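Local coordinates for protein hybrid kinase (Caulobacter vibrioides, PDB 6QRL) that probably acts as an ATP-dependent hybrid histidine kinase in phosphorelay signalling and binds cyclic di-GMP through the pseudo-receiver domain described here, at residues R24-A29 against A104-Q109; V51-A56 against G95-P100. One frame throughout, in Å; residues are numbered along the deposited sequence.

Contact 1 (R24-A29 against A104-Q109); sequences RQIEAA and ASLVAQ. With C2E (9,9'-[(2R,3R,3aS,5S,7aR,9R,10R,10aS,12S,14aR)-3,5,10,12-tetrahydroxy-5,12-dioxidooctahydro-2H,7H-difuro[3,2-d:3',2'-j][1,3,7,9,2,8]tetraoxadiphosphacyclododecine-2,9-diyl]bis(2-amino-1,9-dihydro-6H-purin-6-one)), chain C.
L106 projects from helix 103-111 at the flank of helix 16-28, and its CD1 methyl group meets two consecutive side chains. With CG anti to the backbone N (chi1 -178°), the isobutyl group reaches straight out across the gap between the helices. CD1 comes within 3.9 Å of OE1 of Q25 and within 4.3 Å of CG1 of I26, the latter a loose apolar contact. Q25 is extended beyond CG and slants across L106, so that its amide end rather than its methylenes meets the leucine; NE2 is held by a hydrogen bond to the carbonyl of L101. One turn on from Q25, the small A29 faces V107, and its CB meets the CG2 branch of the valine at 3.8 Å. No hydrogen bond links the two segments, and L4 of the N-terminal loop touches both A29 and L106.

On its far side from helix 16-28, helix 103-111 offers S105 and Q109 to cyclic di-GMP. S105 OG donates to N71 of one guanine at 2.8 Å. Q109 serves the other guanine differently: bent at chi2 (-57°), it lays its carboxamide nearly parallel to the base, with NE2 above N1 at 3.4 Å. That is contact over a face of the base. Q25 touches a further bound cyclic di-GMP molecule, so polar ends near the helix pair serve two ligand sites. This largely apolar seam joins the first and last helices of the receiver domain, which pack side by side on one face of the five-stranded parallel sheet, in the α/β fold shared with response regulators of the CheY type.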
loop_
_atom_site.group_PDB
_atom_site.type_symbol
_atom_site.label_atom_id
_atom_site.label_comp_id
_atom_site.label_asym_id
_atom_site.label_seq_id
_atom_site.Cartn_x
_atom_site.Cartn_y
_atom_site.Cartn_z
ATOM N N ARG A 24 -0.090 -13.571 1.736
ATOM C CA ARG A 24 0.569 -14.636 2.545
ATOM C C ARG A 24 1.667 -14.025 3.439
ATOM O O ARG A 24 1.760 -14.457 4.594
ATOM C CB ARG A 24 1.062 -15.771 1.640
ATOM C CG ARG A 24 -0.071 -16.576 1.006
ATOM C CD ARG A 24 0.434 -17.816 0.264
ATOM N NE ARG A 24 -0.005 -17.951 -1.127
ATOM C CZ ARG A 24 -0.937 -18.801 -1.582
ATOM N NH1 ARG A 24 -1.602 -19.603 -0.759
ATOM N NH2 ARG A 24 -1.210 -18.837 -2.879
ATOM N N GLN A 25 2.436 -13.034 2.951
ATOM C CA GLN A 25 3.493 -12.347 3.746
ATOM C C GLN A 25 2.850 -11.551 4.877
ATOM O O GLN A 25 3.375 -11.639 5.999
ATOM C CB GLN A 25 4.356 -11.416 2.899
ATOM C CG GLN A 25 5.286 -12.192 1.987
ATOM C CD GLN A 25 6.081 -11.237 1.151
ATOM O OE1 GLN A 25 5.521 -10.277 0.627
ATOM N NE2 GLN A 25 7.390 -11.458 1.088
ATOM N N ILE A 26 1.731 -10.857 4.614
ATOM C CA ILE A 26 1.043 -10.051 5.663
ATOM C C ILE A 26 0.633 -11.006 6.785
ATOM O O ILE A 26 0.934 -10.696 7.931
ATOM C CB ILE A 26 -0.149 -9.288 5.074
ATOM C CG1 ILE A 26 0.314 -8.130 4.189
ATOM C CG2 ILE A 26 -1.100 -8.820 6.164
ATOM C CD1 ILE A 26 -0.729 -7.657 3.207
ATOM N N GLU A 27 -0.022 -12.129 6.435
ATOM C CA GLU A 27 -0.610 -13.052 7.434
ATOM C C GLU A 27 0.490 -13.802 8.199
ATOM O O GLU A 27 0.291 -14.007 9.399
ATOM C CB GLU A 27 -1.612 -14.001 6.787
ATOM C CG GLU A 27 -2.857 -13.297 6.294
ATOM C CD GLU A 27 -3.832 -14.254 5.633
ATOM O OE1 GLU A 27 -4.211 -14.022 4.447
ATOM O OE2 GLU A 27 -4.198 -15.248 6.304
ATOM N N ALA A 28 1.598 -14.185 7.559
ATOM C CA ALA A 28 2.728 -14.894 8.216
ATOM C C ALA A 28 3.400 -13.988 9.267
ATOM O O ALA A 28 3.903 -14.533 10.264
ATOM C CB ALA A 28 3.727 -15.395 7.186
ATOM N N ALA A 29 3.363 -12.664 9.082
ATOM C CA ALA A 29 3.847 -11.641 10.037
ATOM C C ALA A 29 2.781 -11.312 11.100
ATOM O O ALA A 29 3.061 -10.455 11.956
ATOM C CB ALA A 29 4.265 -10.403 9.277
ATOM N N ALA A 104 10.530 -8.651 5.897
ATOM C CA ALA A 104 11.049 -7.692 6.905
ATOM C C ALA A 104 10.828 -6.246 6.431
ATOM O O ALA A 104 10.538 -5.385 7.265
ATOM C CB ALA A 104 12.512 -7.958 7.196
ATOM N N SER A 105 10.954 -5.993 5.126
ATOM C CA SER A 105 10.801 -4.643 4.539
ATOM C C SER A 105 9.325 -4.265 4.566
ATOM O O SER A 105 9.008 -3.106 4.902
ATOM C CB SER A 105 11.374 -4.574 3.160
ATOM O OG SER A 105 12.785 -4.686 3.173
ATOM N N LEU A 106 8.457 -5.211 4.204
ATOM C CA LEU A 106 6.988 -5.001 4.224
ATOM C C LEU A 106 6.583 -4.596 5.649
ATOM O O LEU A 106 5.909 -3.561 5.812
ATOM C CB LEU A 106 6.278 -6.278 3.761
ATOM C CG LEU A 106 4.750 -6.177 3.681
ATOM C CD1 LEU A 106 4.193 -7.194 2.680
ATOM C CD2 LEU A 106 4.127 -6.377 5.059
ATOM N N VAL A 107 7.032 -5.360 6.642
ATOM C CA VAL A 107 6.725 -5.101 8.077
ATOM C C VAL A 107 7.178 -3.684 8.470
ATOM O O VAL A 107 6.382 -2.947 9.058
ATOM C CB VAL A 107 7.374 -6.185 8.961
ATOM C CG1 VAL A 107 7.340 -5.810 10.428
ATOM C CG2 VAL A 107 6.706 -7.542 8.721
ATOM N N ALA A 108 8.422 -3.304 8.187
ATOM C CA ALA A 108 8.968 -1.978 8.544
ATOM C C ALA A 108 8.124 -0.881 7.879
ATOM O O ALA A 108 7.754 0.042 8.589
ATOM C CB ALA A 108 10.427 -1.881 8.163
ATOM N N GLN A 109 7.769 -0.978 6.584
ATOM C CA GLN A 109 7.044 0.139 5.912
ATOM C C GLN A 109 5.583 0.219 6.399
ATOM O O GLN A 109 5.043 1.328 6.456
ATOM C CB GLN A 109 7.137 0.025 4.399
ATOM C CG GLN A 109 8.538 0.307 3.867
ATOM C CD GLN A 109 9.067 1.663 4.260
ATOM O OE1 GLN A 109 8.371 2.673 4.121
ATOM N NE2 GLN A 109 10.302 1.692 4.759
HETATM P P1 C2E C . 17.292 0.902 -1.039
HETATM O O2P C2E C . 15.921 0.655 -1.626
HETATM O O1P C2E C . 18.151 1.996 -1.597
HETATM O "O5'" C2E C . 17.022 1.312 0.486
HETATM C "C5'" C2E C . 18.103 1.858 1.244
HETATM C "C4'" C2E C . 17.578 2.157 2.616
HETATM O "O4'" C2E C . 16.626 3.235 2.544
HETATM C "C3'" C2E C . 16.800 1.022 3.262
HETATM O "O3'" C2E C . 17.780 0.133 3.825
HETATM C "C2'" C2E C . 15.895 1.769 4.267
HETATM O "O2'" C2E C . 16.403 1.710 5.583
HETATM C "C1'" C2E C . 15.856 3.205 3.726
HETATM N N9 C2E C . 14.536 3.713 3.348
HETATM C C8 C2E C . 14.131 5.023 3.448
HETATM N N7 C2E C . 12.929 5.225 2.963
HETATM C C5 C2E C . 12.525 3.983 2.495
HETATM C C6 C2E C . 11.317 3.595 1.870
HETATM O O6 C2E C . 10.353 4.296 1.558
HETATM N N1 C2E C . 11.319 2.240 1.542
HETATM C C2 C2E C . 12.342 1.357 1.799
HETATM N N2 C2E C . 12.151 0.089 1.400
HETATM N N3 C2E C . 13.484 1.716 2.391
HETATM C C4 C2E C . 13.508 3.038 2.714
HETATM P P11 C2E C . 17.414 -1.429 3.805
HETATM O O21 C2E C . 15.983 -1.510 4.246
HETATM O O11 C2E C . 18.469 -2.164 4.579
HETATM O O5A C2E C . 17.563 -1.868 2.272
HETATM C C5A C2E C . 18.874 -2.058 1.660
HETATM C C4A C2E C . 18.691 -2.461 0.218
HETATM O O4A C2E C . 18.202 -3.823 0.156
HETATM C C3A C2E C . 17.662 -1.662 -0.578
HETATM O O3A C2E C . 18.234 -0.415 -0.999
HETATM C C2A C2E C . 17.330 -2.638 -1.703
HETATM O O2A C2E C . 18.246 -2.763 -2.761
HETATM C C1A C2E C . 17.339 -3.974 -0.959
HETATM N N91 C2E C . 16.009 -4.311 -0.487
HETATM C C81 C2E C . 15.448 -3.852 0.677
HETATM N N71 C2E C . 14.209 -4.246 0.847
HETATM C C51 C2E C . 13.944 -5.005 -0.285
HETATM C C61 C2E C . 12.765 -5.695 -0.640
HETATM O O61 C2E C . 11.679 -5.699 -0.042
HETATM N N11 C2E C . 12.923 -6.360 -1.860
HETATM C C21 C2E C . 14.065 -6.370 -2.626
HETATM N N21 C2E C . 14.004 -7.100 -3.751
HETATM N N31 C2E C . 15.170 -5.699 -2.308
HETATM C C41 C2E C . 15.047 -5.057 -1.121
#

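Contact 2 (V51-A56 against G95-P100); sequences VLLIDA and GYLIKP. With C2E (9,9'-[(2R,3R,3aS,5S,7aR,9R,10R,10aS,12S,14aR)-3,5,10,12-tetrahydroxy-5,12-dioxidooctahydro-2H,7H-difuro[3,2-d:3',2'-j][1,3,7,9,2,8]tetraoxadiphosphacyclododecine-2,9-diyl]bis(2-amino-1,9-dihydro-6H-purin-6-one)), chain C.
L97 overlaps L53 by the end of its side chain: its CD1 lies 4.5 Å from CG of L53. The two leucines belong to strands 95-98 and 51-55 of the parallel sheet of a receiver fold, with strand 73-77 running between them. Their CA atoms are accordingly 8.8 Å apart, and the side chains meet over the intervening strand, under L106 of helix 103-111.

At the C-terminal ends of the strands the link turns polar. K99 follows strand 95-98 and bends at chi3 (-68°) to bring NZ to OD1 of D55, 2.9 Å away, in a salt bridge; the lysine and aspartate side chains cross at about a right angle. NZ arrives on the syn side, 20° out of the carboxylate plane. OD1 also accepts from the backbone N of A57, while OD2 bonds to S13 and to a water that is shared with K99 NZ. D55 is the predicted phospho-acceptor, unmodified here, and K99 with the cis peptide before P100 matches the Lys-Pro element of receiver domains.

The other side of segment 95-100 grips cyclic di-GMP. The backbone of Y96 reads the edge of one guanine: N donates to O6 at 3.0 Å, and O accepts from N1 at 2.7 Å and more obliquely from N2. Its phenol ring lies beneath the same base, with N1 3.5 Å above the ring centre. At the far end of the segment, O of P100 accepts from both N11 and N21 of the second guanine, each at 3.0 Å. Beyond the stacked base, OH of Y96 donates to phosphate oxygen O2P at 2.7 Å, in the plane of the phenol ring.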
loop_
_atom_site.group_PDB
_atom_site.type_symbol
_atom_site.label_atom_id
_atom_site.label_comp_id
_atom_site.label_asym_id
_atom_site.label_seq_id
_atom_site.Cartn_x
_atom_site.Cartn_y
_atom_site.Cartn_z
ATOM N N VAL A 51 -3.421 -0.000 6.327
ATOM C CA VAL A 51 -2.338 0.551 5.459
ATOM C C VAL A 51 -2.533 -0.042 4.064
ATOM O O VAL A 51 -2.763 -1.266 3.990
ATOM C CB VAL A 51 -0.949 0.222 6.025
ATOM C CG1 VAL A 51 0.161 0.641 5.084
ATOM C CG2 VAL A 51 -0.771 0.843 7.396
ATOM N N LEU A 52 -2.420 0.766 3.016
ATOM C CA LEU A 52 -2.670 0.356 1.607
ATOM C C LEU A 52 -1.343 0.103 0.892
ATOM O O LEU A 52 -0.550 1.050 0.780
ATOM C CB LEU A 52 -3.471 1.453 0.901
ATOM C CG LEU A 52 -4.724 1.937 1.630
ATOM C CD1 LEU A 52 -5.385 3.093 0.879
ATOM C CD2 LEU A 52 -5.713 0.793 1.814
ATOM N N LEU A 53 -1.068 -1.144 0.512
ATOM C CA LEU A 53 0.064 -1.476 -0.383
ATOM C C LEU A 53 -0.497 -1.379 -1.810
ATOM O O LEU A 53 -1.435 -2.124 -2.141
ATOM C CB LEU A 53 0.602 -2.873 -0.081
ATOM C CG LEU A 53 1.628 -3.051 1.030
ATOM C CD1 LEU A 53 1.668 -1.922 2.044
ATOM C CD2 LEU A 53 1.455 -4.401 1.696
ATOM N N ILE A 54 0.010 -0.428 -2.590
ATOM C CA ILE A 54 -0.516 -0.105 -3.942
ATOM C C ILE A 54 0.570 -0.423 -4.958
ATOM O O ILE A 54 1.597 0.264 -4.933
ATOM C CB ILE A 54 -0.987 1.351 -4.011
ATOM C CG1 ILE A 54 -2.095 1.606 -2.986
ATOM C CG2 ILE A 54 -1.453 1.709 -5.416
ATOM C CD1 ILE A 54 -2.559 3.058 -2.924
ATOM N N ASP A 55 0.307 -1.397 -5.825
ATOM C CA ASP A 55 1.189 -1.830 -6.938
ATOM C C ASP A 55 1.316 -0.701 -7.964
ATOM O O ASP A 55 0.292 -0.267 -8.473
ATOM C CB ASP A 55 0.642 -3.122 -7.552
ATOM C CG ASP A 55 1.627 -3.882 -8.427
ATOM O OD1 ASP A 55 2.637 -3.262 -8.841
ATOM O OD2 ASP A 55 1.356 -5.095 -8.734
ATOM N N ALA A 56 2.538 -0.238 -8.263
ATOM C CA ALA A 56 2.790 0.772 -9.324
ATOM C C ALA A 56 2.310 0.269 -10.694
ATOM O O ALA A 56 2.176 1.097 -11.616
ATOM C CB ALA A 56 4.245 1.162 -9.401
ATOM N N GLY A 95 6.107 5.677 1.650
ATOM C CA GLY A 95 7.338 4.942 1.321
ATOM C C GLY A 95 7.087 3.989 0.164
ATOM O O GLY A 95 5.999 4.017 -0.453
ATOM N N TYR A 96 8.094 3.205 -0.146
ATOM C CA TYR A 96 8.088 2.251 -1.275
ATOM C C TYR A 96 8.620 0.909 -0.765
ATOM O O TYR A 96 9.310 0.855 0.278
ATOM C CB TYR A 96 8.929 2.784 -2.432
ATOM C CG TYR A 96 10.406 2.835 -2.154
ATOM C CD1 TYR A 96 11.002 3.981 -1.656
ATOM C CD2 TYR A 96 11.202 1.711 -2.365
ATOM C CE1 TYR A 96 12.356 4.011 -1.351
ATOM C CE2 TYR A 96 12.557 1.732 -2.099
ATOM C CZ TYR A 96 13.142 2.889 -1.608
ATOM O OH TYR A 96 14.473 2.883 -1.334
ATOM N N LEU A 97 8.288 -0.139 -1.502
ATOM C CA LEU A 97 8.825 -1.504 -1.373
ATOM C C LEU A 97 9.254 -1.931 -2.771
ATOM O O LEU A 97 8.505 -1.620 -3.729
ATOM C CB LEU A 97 7.707 -2.396 -0.830
ATOM C CG LEU A 97 7.370 -2.165 0.636
ATOM C CD1 LEU A 97 6.095 -2.890 1.039
ATOM C CD2 LEU A 97 8.546 -2.594 1.491
ATOM N N ILE A 98 10.384 -2.617 -2.876
ATOM C CA ILE A 98 10.941 -3.133 -4.154
ATOM C C ILE A 98 10.447 -4.569 -4.337
ATOM O O ILE A 98 10.607 -5.374 -3.409
ATOM C CB ILE A 98 12.479 -3.050 -4.149
ATOM C CG1 ILE A 98 12.985 -1.615 -3.960
ATOM C CG2 ILE A 98 13.052 -3.706 -5.398
ATOM C CD1 ILE A 98 12.583 -0.662 -5.084
ATOM N N LYS A 99 9.845 -4.850 -5.497
ATOM C CA LYS A 99 9.406 -6.187 -5.967
ATOM C C LYS A 99 10.630 -6.934 -6.482
ATOM O O LYS A 99 11.384 -6.378 -7.267
ATOM C CB LYS A 99 8.341 -6.047 -7.058
ATOM C CG LYS A 99 6.965 -5.645 -6.557
ATOM C CD LYS A 99 5.922 -5.444 -7.680
ATOM C CE LYS A 99 6.181 -4.240 -8.569
ATOM N NZ LYS A 99 5.208 -4.221 -9.689
ATOM N N PRO A 100 10.908 -8.187 -6.046
ATOM C CA PRO A 100 10.001 -8.961 -5.188
ATOM C C PRO A 100 10.163 -8.587 -3.702
ATOM O O PRO A 100 11.294 -8.425 -3.303
ATOM C CB PRO A 100 10.498 -10.410 -5.423
ATOM C CG PRO A 100 12.011 -10.258 -5.665
ATOM C CD PRO A 100 12.195 -8.882 -6.290
HETATM P P1 C2E C . 17.292 0.902 -1.039
HETATM O O2P C2E C . 15.921 0.655 -1.626
HETATM O O1P C2E C . 18.151 1.996 -1.597
HETATM O "O5'" C2E C . 17.022 1.312 0.486
HETATM C "C5'" C2E C . 18.103 1.858 1.244
HETATM C "C4'" C2E C . 17.578 2.157 2.616
HETATM O "O4'" C2E C . 16.626 3.235 2.544
HETATM C "C3'" C2E C . 16.800 1.022 3.262
HETATM O "O3'" C2E C . 17.780 0.133 3.825
HETATM C "C2'" C2E C . 15.895 1.769 4.267
HETATM O "O2'" C2E C . 16.403 1.710 5.583
HETATM C "C1'" C2E C . 15.856 3.205 3.726
HETATM N N9 C2E C . 14.536 3.713 3.348
HETATM C C8 C2E C . 14.131 5.023 3.448
HETATM N N7 C2E C . 12.929 5.225 2.963
HETATM C C5 C2E C . 12.525 3.983 2.495
HETATM C C6 C2E C . 11.317 3.595 1.870
HETATM O O6 C2E C . 10.353 4.296 1.558
HETATM N N1 C2E C . 11.319 2.240 1.542
HETATM C C2 C2E C . 12.342 1.357 1.799
HETATM N N2 C2E C . 12.151 0.089 1.400
HETATM N N3 C2E C . 13.484 1.716 2.391
HETATM C C4 C2E C . 13.508 3.038 2.714
HETATM P P11 C2E C . 17.414 -1.429 3.805
HETATM O O21 C2E C . 15.983 -1.510 4.246
HETATM O O11 C2E C . 18.469 -2.164 4.579
HETATM O O5A C2E C . 17.563 -1.868 2.272
HETATM C C5A C2E C . 18.874 -2.058 1.660
HETATM C C4A C2E C . 18.691 -2.461 0.218
HETATM O O4A C2E C . 18.202 -3.823 0.156
HETATM C C3A C2E C . 17.662 -1.662 -0.578
HETATM O O3A C2E C . 18.234 -0.415 -0.999
HETATM C C2A C2E C . 17.330 -2.638 -1.703
HETATM O O2A C2E C . 18.246 -2.763 -2.761
HETATM C C1A C2E C . 17.339 -3.974 -0.959
HETATM N N91 C2E C . 16.009 -4.311 -0.487
HETATM C C81 C2E C . 15.448 -3.852 0.677
HETATM N N71 C2E C . 14.209 -4.246 0.847
HETATM C C51 C2E C . 13.944 -5.005 -0.285
HETATM C C61 C2E C . 12.765 -5.695 -0.640
HETATM O O61 C2E C . 11.679 -5.699 -0.042
HETATM N N11 C2E C . 12.923 -6.360 -1.860
HETATM C C21 C2E C . 14.065 -6.370 -2.626
HETATM N N21 C2E C . 14.004 -7.100 -3.751
HETATM N N31 C2E C . 15.170 -5.699 -2.308
HETATM C C41 C2E C . 15.047 -5.057 -1.121
HETATM O O HOH W 1 2.912 -6.327 -10.415
#

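Overall arrangement
Contact 2 is nested inside the chain loop closed by contact 1, and strand 95-98 leads on to helix 103-111, which ties one segment of each contact together; the centres are about 11 Å apart. They meet directly where CD2 of L97 packs 3.5 Å from O of S105, and where CG of Q109 lies 3.7 Å from O of Y96. Together they build one cyclic di-GMP site: the first guanine sits between Q109 and Y96, while the second is held by S105 from contact 1 and P100 from contact 2. Further bound cyclic di-GMP comes within about 4 Å of the side chain of Q25, nearest atoms.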